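Local atomic coordinates of alpha-1,3-glucanase (Bacillus circulans, PDB entry 5ZRU), a protein that probably hydrolyses alpha-1,3-glucan as a glycoside hydrolase family 87 enzyme, this chain being its catalytic unit, which binds calcium and zinc ions. Residues P483-I494 with G509-I520; S186-A194 with A205-A213. All blocks are in the same frame, centred on the assembly; numbering follows the deposited sequence.

Contact 1 of 2, residues P483-I494 with G509-I520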
# COMPACT_ATOMS: atom_id res chain seq x y z
N PRO A 483 12.66 24.64 -0.42
CA PRO A 483 13.00 24.09 -1.74
C PRO A 483 13.12 22.58 -1.74
O PRO A 483 13.35 21.93 -0.71
CB PRO A 483 14.35 24.75 -2.07
CG PRO A 483 14.91 25.15 -0.73
CD PRO A 483 13.73 25.52 0.11
N ILE A 484 12.94 22.01 -2.92
CA ILE A 484 13.35 20.64 -3.21
C ILE A 484 14.76 20.71 -3.77
O ILE A 484 15.00 21.43 -4.75
CB ILE A 484 12.40 19.95 -4.20
CG1 ILE A 484 10.93 20.08 -3.75
CG2 ILE A 484 12.80 18.48 -4.42
CD1 ILE A 484 10.59 19.25 -2.55
N LYS A 485 15.69 19.98 -3.16
CA LYS A 485 17.12 20.15 -3.44
C LYS A 485 17.84 18.80 -3.43
O LYS A 485 17.60 17.98 -2.54
CB LYS A 485 17.74 21.08 -2.40
CG LYS A 485 19.23 21.16 -2.43
CD LYS A 485 19.75 22.32 -1.56
CE LYS A 485 19.54 22.09 -0.08
NZ LYS A 485 20.42 23.04 0.71
N ASN A 486 18.72 18.60 -4.42
CA ASN A 486 19.63 17.45 -4.51
C ASN A 486 18.88 16.13 -4.68
O ASN A 486 18.86 15.25 -3.81
CB ASN A 486 20.58 17.40 -3.30
CG ASN A 486 21.51 18.61 -3.23
OD1 ASN A 486 21.84 19.22 -4.25
ND2 ASN A 486 21.93 18.96 -2.03
N VAL A 487 18.26 15.99 -5.84
CA VAL A 487 17.48 14.81 -6.18
C VAL A 487 17.88 14.35 -7.58
O VAL A 487 18.00 15.17 -8.49
CB VAL A 487 15.95 15.06 -6.13
CG1 VAL A 487 15.21 13.74 -6.24
CG2 VAL A 487 15.56 15.77 -4.84
N THR A 488 18.11 13.05 -7.73
CA THR A 488 18.46 12.46 -9.02
C THR A 488 17.48 11.34 -9.32
O THR A 488 17.21 10.51 -8.44
CB THR A 488 19.89 11.93 -9.01
OG1 THR A 488 20.79 12.97 -8.61
CG2 THR A 488 20.29 11.42 -10.41
N PHE A 489 16.96 11.32 -10.55
CA PHE A 489 16.12 10.26 -11.08
C PHE A 489 16.88 9.62 -12.23
O PHE A 489 17.29 10.31 -13.16
CB PHE A 489 14.78 10.80 -11.60
CG PHE A 489 13.96 11.49 -10.56
CD1 PHE A 489 14.25 12.78 -10.16
CD2 PHE A 489 12.86 10.84 -10.01
CE1 PHE A 489 13.48 13.42 -9.21
CE2 PHE A 489 12.09 11.47 -9.05
CZ PHE A 489 12.40 12.76 -8.66
N THR A 490 17.07 8.30 -12.17
CA THR A 490 17.85 7.63 -13.20
C THR A 490 17.17 6.33 -13.62
O THR A 490 16.77 5.53 -12.77
CB THR A 490 19.27 7.35 -12.71
OG1 THR A 490 19.86 8.59 -12.29
CG2 THR A 490 20.12 6.75 -13.83
N ASN A 491 17.05 6.11 -14.93
CA ASN A 491 16.46 4.87 -15.46
C ASN A 491 15.01 4.72 -14.99
O ASN A 491 14.65 3.79 -14.27
CB ASN A 491 17.30 3.66 -15.06
CG ASN A 491 18.59 3.55 -15.85
OD1 ASN A 491 18.61 3.75 -17.07
ND2 ASN A 491 19.68 3.22 -15.16
N ILE A 492 14.17 5.67 -15.40
CA ILE A 492 12.76 5.65 -15.04
C ILE A 492 11.96 5.52 -16.32
O ILE A 492 12.15 6.31 -17.26
CB ILE A 492 12.32 6.92 -14.28
CG1 ILE A 492 13.31 7.31 -13.18
CG2 ILE A 492 10.88 6.77 -13.76
CD1 ILE A 492 13.33 6.38 -11.99
N ASP A 493 11.04 4.56 -16.35
CA ASP A 493 10.10 4.41 -17.46
C ASP A 493 8.73 4.86 -16.97
O ASP A 493 8.23 4.33 -15.97
CB ASP A 493 10.06 2.97 -17.95
CG ASP A 493 11.38 2.54 -18.56
OD1 ASP A 493 11.63 2.89 -19.73
OD2 ASP A 493 12.17 1.88 -17.86
N ILE A 494 8.14 5.83 -17.67
CA ILE A 494 6.87 6.43 -17.28
C ILE A 494 5.90 6.21 -18.42
O ILE A 494 6.01 6.85 -19.47
CB ILE A 494 7.01 7.92 -16.94
CG1 ILE A 494 8.30 8.20 -16.16
CG2 ILE A 494 5.80 8.38 -16.13
CD1 ILE A 494 8.51 9.68 -15.77
N GLY A 509 11.45 26.71 -4.58
CA GLY A 509 12.70 26.57 -5.30
C GLY A 509 13.01 25.12 -5.65
O GLY A 509 12.62 24.18 -4.94
N PHE A 510 13.73 24.94 -6.76
CA PHE A 510 14.20 23.63 -7.20
C PHE A 510 15.68 23.73 -7.54
O PHE A 510 16.06 24.48 -8.44
CB PHE A 510 13.40 23.12 -8.40
CG PHE A 510 11.97 22.81 -8.06
CD1 PHE A 510 11.62 21.55 -7.61
CD2 PHE A 510 10.99 23.78 -8.17
CE1 PHE A 510 10.30 21.25 -7.27
CE2 PHE A 510 9.66 23.50 -7.83
CZ PHE A 510 9.32 22.22 -7.39
N GLU A 511 16.51 22.98 -6.82
CA GLU A 511 17.97 23.12 -6.89
C GLU A 511 18.62 21.75 -7.08
O GLU A 511 18.37 20.84 -6.29
CB GLU A 511 18.50 23.77 -5.61
CG GLU A 511 17.93 25.17 -5.36
CD GLU A 511 18.17 25.65 -3.93
OE1 GLU A 511 17.30 26.37 -3.40
OE2 GLU A 511 19.23 25.31 -3.36
N ASN A 512 19.47 21.63 -8.10
CA ASN A 512 20.21 20.40 -8.40
C ASN A 512 19.26 19.20 -8.51
O ASN A 512 19.40 18.19 -7.82
CB ASN A 512 21.29 20.13 -7.34
CG ASN A 512 22.23 18.98 -7.75
OD1 ASN A 512 22.46 18.74 -8.93
ND2 ASN A 512 22.77 18.27 -6.76
N ILE A 513 18.29 19.31 -9.41
CA ILE A 513 17.38 18.22 -9.73
C ILE A 513 17.78 17.67 -11.09
O ILE A 513 17.72 18.39 -12.10
CB ILE A 513 15.91 18.67 -9.75
CG1 ILE A 513 15.58 19.54 -8.53
CG2 ILE A 513 14.99 17.45 -9.87
CD1 ILE A 513 15.77 18.85 -7.17
N VAL A 514 18.17 16.39 -11.14
CA VAL A 514 18.73 15.78 -12.35
C VAL A 514 17.93 14.54 -12.71
O VAL A 514 17.63 13.71 -11.85
CB VAL A 514 20.22 15.43 -12.17
CG1 VAL A 514 20.76 14.79 -13.45
CG2 VAL A 514 21.02 16.67 -11.78
N PHE A 515 17.60 14.41 -14.00
CA PHE A 515 16.83 13.29 -14.54
C PHE A 515 17.65 12.64 -15.65
O PHE A 515 17.80 13.22 -16.72
CB PHE A 515 15.50 13.77 -15.12
CG PHE A 515 14.48 14.18 -14.11
CD1 PHE A 515 14.50 15.45 -13.55
CD2 PHE A 515 13.44 13.31 -13.76
CE1 PHE A 515 13.53 15.83 -12.64
CE2 PHE A 515 12.47 13.69 -12.86
CZ PHE A 515 12.52 14.96 -12.28
N ASN A 516 18.15 11.43 -15.41
CA ASN A 516 18.97 10.75 -16.41
C ASN A 516 18.26 9.50 -16.92
O ASN A 516 17.66 8.76 -16.14
CB ASN A 516 20.34 10.37 -15.82
CG ASN A 516 21.17 11.60 -15.43
OD1 ASN A 516 21.03 12.67 -16.03
ND2 ASN A 516 22.01 11.45 -14.43
N ASN A 517 18.32 9.27 -18.23
CA ASN A 517 17.80 8.04 -18.85
C ASN A 517 16.31 7.85 -18.52
O ASN A 517 15.90 6.81 -18.00
CB ASN A 517 18.60 6.80 -18.41
CG ASN A 517 20.11 7.02 -18.48
OD1 ASN A 517 20.63 7.72 -19.34
ND2 ASN A 517 20.84 6.39 -17.55
N ILE A 518 15.51 8.87 -18.81
CA ILE A 518 14.07 8.84 -18.60
C ILE A 518 13.39 8.49 -19.92
O ILE A 518 13.70 9.09 -20.96
CB ILE A 518 13.55 10.19 -18.07
CG1 ILE A 518 14.41 10.69 -16.89
CG2 ILE A 518 12.06 10.09 -17.72
CD1 ILE A 518 14.46 9.77 -15.69
N ASN A 519 12.44 7.55 -19.88
CA ASN A 519 11.62 7.22 -21.04
C ASN A 519 10.16 7.54 -20.72
O ASN A 519 9.59 6.93 -19.81
CB ASN A 519 11.76 5.76 -21.45
CG ASN A 519 13.17 5.41 -21.86
OD1 ASN A 519 13.78 6.11 -22.66
ND2 ASN A 519 13.70 4.31 -21.31
N ILE A 520 9.57 8.46 -21.48
CA ILE A 520 8.19 8.88 -21.27
C ILE A 520 7.39 8.44 -22.49
O ILE A 520 7.57 8.97 -23.59
CB ILE A 520 8.09 10.40 -21.07
CG1 ILE A 520 8.97 10.80 -19.88
CG2 ILE A 520 6.63 10.80 -20.86
CD1 ILE A 520 9.09 12.34 -19.63
O HOH W 1 21.05 15.85 -8.33
O HOH W 2 22.52 9.09 -13.26
O HOH W 3 16.65 3.80 -18.96

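Contact 2 of 2, residues S186-A194 with A205-A213. With SO4 (sulfate ion), chain E.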
# COMPACT_ATOMS: atom_id res chain seq x y z
N SER A 186 10.79 -22.83 22.35
CA SER A 186 10.00 -21.61 22.25
C SER A 186 8.85 -21.68 23.25
O SER A 186 8.61 -22.70 23.88
CB SER A 186 9.47 -21.42 20.83
OG SER A 186 8.63 -22.52 20.46
N VAL A 187 8.14 -20.57 23.38
CA VAL A 187 6.87 -20.55 24.09
C VAL A 187 5.81 -20.25 23.05
O VAL A 187 6.06 -19.53 22.08
CB VAL A 187 6.81 -19.52 25.24
CG1 VAL A 187 7.88 -19.82 26.30
CG2 VAL A 187 6.97 -18.11 24.71
N SER A 188 4.63 -20.84 23.23
CA SER A 188 3.51 -20.63 22.32
C SER A 188 2.39 -19.91 23.05
O SER A 188 2.21 -20.08 24.25
CB SER A 188 3.00 -21.95 21.75
OG SER A 188 1.79 -21.78 21.02
N VAL A 189 1.63 -19.10 22.31
CA VAL A 189 0.48 -18.44 22.93
C VAL A 189 -0.51 -19.47 23.45
O VAL A 189 -1.24 -19.20 24.42
CB VAL A 189 -0.20 -17.48 21.94
CG1 VAL A 189 0.73 -16.31 21.61
CG2 VAL A 189 -0.63 -18.23 20.68
N THR A 190 -0.57 -20.66 22.85
CA THR A 190 -1.49 -21.67 23.35
C THR A 190 -1.01 -22.29 24.66
O THR A 190 -1.82 -22.89 25.37
CB THR A 190 -1.73 -22.76 22.30
OG1 THR A 190 -0.49 -23.40 21.97
CG2 THR A 190 -2.34 -22.16 21.03
N ASP A 191 0.28 -22.15 24.99
CA ASP A 191 0.74 -22.56 26.31
C ASP A 191 0.07 -21.77 27.42
O ASP A 191 0.01 -22.24 28.56
CB ASP A 191 2.26 -22.37 26.46
CG ASP A 191 3.07 -23.23 25.51
OD1 ASP A 191 2.53 -24.20 24.95
OD2 ASP A 191 4.27 -22.92 25.34
N PHE A 192 -0.42 -20.57 27.11
CA PHE A 192 -0.95 -19.65 28.11
C PHE A 192 -2.45 -19.44 27.95
O PHE A 192 -3.01 -18.48 28.49
CB PHE A 192 -0.18 -18.34 28.06
CG PHE A 192 1.25 -18.50 28.49
CD1 PHE A 192 1.60 -18.37 29.82
CD2 PHE A 192 2.22 -18.87 27.58
CE1 PHE A 192 2.90 -18.56 30.24
CE2 PHE A 192 3.53 -19.06 27.99
CZ PHE A 192 3.86 -18.91 29.32
N GLY A 193 -3.12 -20.32 27.22
CA GLY A 193 -4.57 -20.33 27.18
C GLY A 193 -5.18 -19.88 25.88
O GLY A 193 -6.41 -19.97 25.73
N ALA A 194 -4.39 -19.38 24.92
CA ALA A 194 -4.96 -19.01 23.64
C ALA A 194 -5.50 -20.25 22.93
O ALA A 194 -4.90 -21.32 23.00
CB ALA A 194 -3.93 -18.32 22.75
N ALA A 205 -3.89 -14.25 26.90
CA ALA A 205 -2.87 -15.27 26.68
C ALA A 205 -1.68 -14.72 25.90
O ALA A 205 -0.52 -15.07 26.19
CB ALA A 205 -3.47 -16.47 25.95
N PHE A 206 -1.93 -13.87 24.90
CA PHE A 206 -0.83 -13.25 24.16
C PHE A 206 0.05 -12.41 25.08
O PHE A 206 1.28 -12.46 25.00
CB PHE A 206 -1.38 -12.37 23.03
CG PHE A 206 -1.66 -13.11 21.76
CD1 PHE A 206 -2.37 -14.31 21.77
CD2 PHE A 206 -1.27 -12.58 20.54
CE1 PHE A 206 -2.65 -14.96 20.58
CE2 PHE A 206 -1.55 -13.24 19.35
CZ PHE A 206 -2.24 -14.44 19.37
N GLU A 207 -0.58 -11.61 25.96
CA GLU A 207 0.19 -10.78 26.89
C GLU A 207 1.02 -11.64 27.84
O GLU A 207 2.20 -11.34 28.08
CB GLU A 207 -0.75 -9.87 27.69
CG GLU A 207 -1.24 -8.69 26.88
CD GLU A 207 -2.38 -7.95 27.56
OE1 GLU A 207 -2.65 -8.23 28.75
OE2 GLU A 207 -2.99 -7.11 26.87
N ALA A 208 0.42 -12.70 28.38
CA ALA A 208 1.17 -13.60 29.26
C ALA A 208 2.31 -14.27 28.51
O ALA A 208 3.40 -14.44 29.05
CB ALA A 208 0.23 -14.65 29.85
N ALA A 209 2.07 -14.65 27.25
CA ALA A 209 3.10 -15.31 26.46
C ALA A 209 4.27 -14.37 26.17
O ALA A 209 5.43 -14.80 26.17
CB ALA A 209 2.49 -15.83 25.15
N VAL A 210 3.98 -13.09 25.93
CA VAL A 210 5.05 -12.11 25.76
C VAL A 210 5.93 -12.05 27.01
O VAL A 210 7.16 -12.11 26.92
CB VAL A 210 4.47 -10.72 25.41
CG1 VAL A 210 5.57 -9.67 25.50
CG2 VAL A 210 3.87 -10.74 24.01
N ASN A 211 5.31 -11.92 28.18
CA ASN A 211 6.08 -11.86 29.42
C ASN A 211 6.94 -13.11 29.60
O ASN A 211 8.10 -13.01 30.01
CB ASN A 211 5.16 -11.69 30.63
CG ASN A 211 4.52 -10.31 30.68
OD1 ASN A 211 5.01 -9.36 30.08
ND2 ASN A 211 3.42 -10.21 31.42
N ALA A 212 6.39 -14.28 29.29
CA ALA A 212 7.17 -15.51 29.47
C ALA A 212 8.31 -15.59 28.47
O ALA A 212 9.40 -16.06 28.81
CB ALA A 212 6.26 -16.73 29.36
N ALA A 213 8.06 -15.16 27.23
CA ALA A 213 9.11 -15.15 26.22
C ALA A 213 10.24 -14.23 26.63
O ALA A 213 11.42 -14.58 26.53
CB ALA A 213 8.54 -14.73 24.86
S SO4 E . 1.82 -25.39 19.43
O1 SO4 E . 2.16 -25.85 18.08
O2 SO4 E . 2.20 -23.99 19.59
O3 SO4 E . 2.55 -26.21 20.41
O4 SO4 E . 0.37 -25.52 19.64

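Contact 1 of 2, residues P483-I494 with G509-I520
Residues 483-494 and 509-520 run parallel in exact register, residue n beside n+26, with strands 487-490 and 513-516 lying 4.6 Å apart, and both chains turn corners at matching asparagines. Inside, Phe489 and Phe515 form an offset stack with ring centroids 4.4 Å apart. Their planes differ by only 2°, and CE2 of Phe515 sits over the rim of the Phe489 ring, near CD1. Phe553 stacks on Phe515, and the Phe453 ring meets Phe489 nearly parallel to it. CD1 of Ile513 reaches CG2 of Val487 at 3.9 Å, and Ile492 CG1 meets Ile518 CD1 at 3.7 Å. At the first corner Asn512, its CG anti to the backbone N (chi1 -170°), sends ND2 to Asn486 OD1 (2.8 Å). The amide planes stand 76° apart, and the bond lies flat for the donor but tilted for the acceptor. Asn519 ND2 donates to Asp493 OD1 at 3.0 Å, on the syn side but tilted out of the carboxylate plane, while Arg12 holds OD2 in a salt bridge and Thr557 binds Asn519 OD1. Stacked like residues mark the parallel beta-helix, and the Asn486-Asn512 rung, like the Asn517-Asn555 bond, is of the kind seen in its asparagine ladders, where amide bonding helps hold successive coils together.

Contact 2 of 2, residues S186-A194 with A205-A213
Ala205, early in helix 203-216, sets its CB 3.2 Å from Ala194 N and 3.3 Å from Phe192 O, snug against the turn that ends the 3-10 segment 189-191. That turn is drawn in by Val189 O, which accepts from the backbone N of both Phe192 and Ala194, one from each face of its carbonyl plane; just before it, Ser188 OG donates to O2 of a sulfate that Arg182 also binds. Phe206 follows, and over one face of its ring lies Val189 CG1, 3.8 Å from the centroid and 18° off the normal, a CH-pi contact, while Ala194 CB comes up at the edge. Trp233 meets the same ring edge-to-face. With an alanine at Phe206, Val189 CG1 would probably lose the ring face it rests on, and a gap would open beside Trp233. Helix 203-216 here caps the N-terminal end of the parallel beta-helix, linking strand 187-188 to strand 220-222, next to the calcium site formed by Val195, Asp198, Gln200 and Asp202. Ala208 CB lies 4.0 Å from Phe192 CD1. Phe192, its CG anti to the carbonyl carbon (chi1 -67°), lays its ring along the helix, and Ala209 CA sits over a face, 4.2 Å from the centroid. Ala212 CB comes by the CZ end, too close for the exact distance to be trusted. Ala213 CB meets Val187 CG2 at 3.7 Å.

From the N terminus, the chain first builds antiparallel sheets, and contact 2 comes soon after them: strand 187-188 leads into the 3-10 turn, and the calcium-binding loop then leads into helix 203-216, which closes this short loop. The beta-helix winds on through its coils until contact 1, where the 14 residues between 483-494 and 509-520, with strand 502-505, finish a 26-residue turn of the solenoid. The two loops follow in series, neither enclosing nor crossing the other. The centres of contact 1 and contact 2 lie about 50 Å apart, on opposite sides of the chain's centre. Contact 2 fastens the helix against the N-terminal end of the beta-helix, whereas contact 1 joins neighbouring coils near its C-terminal end.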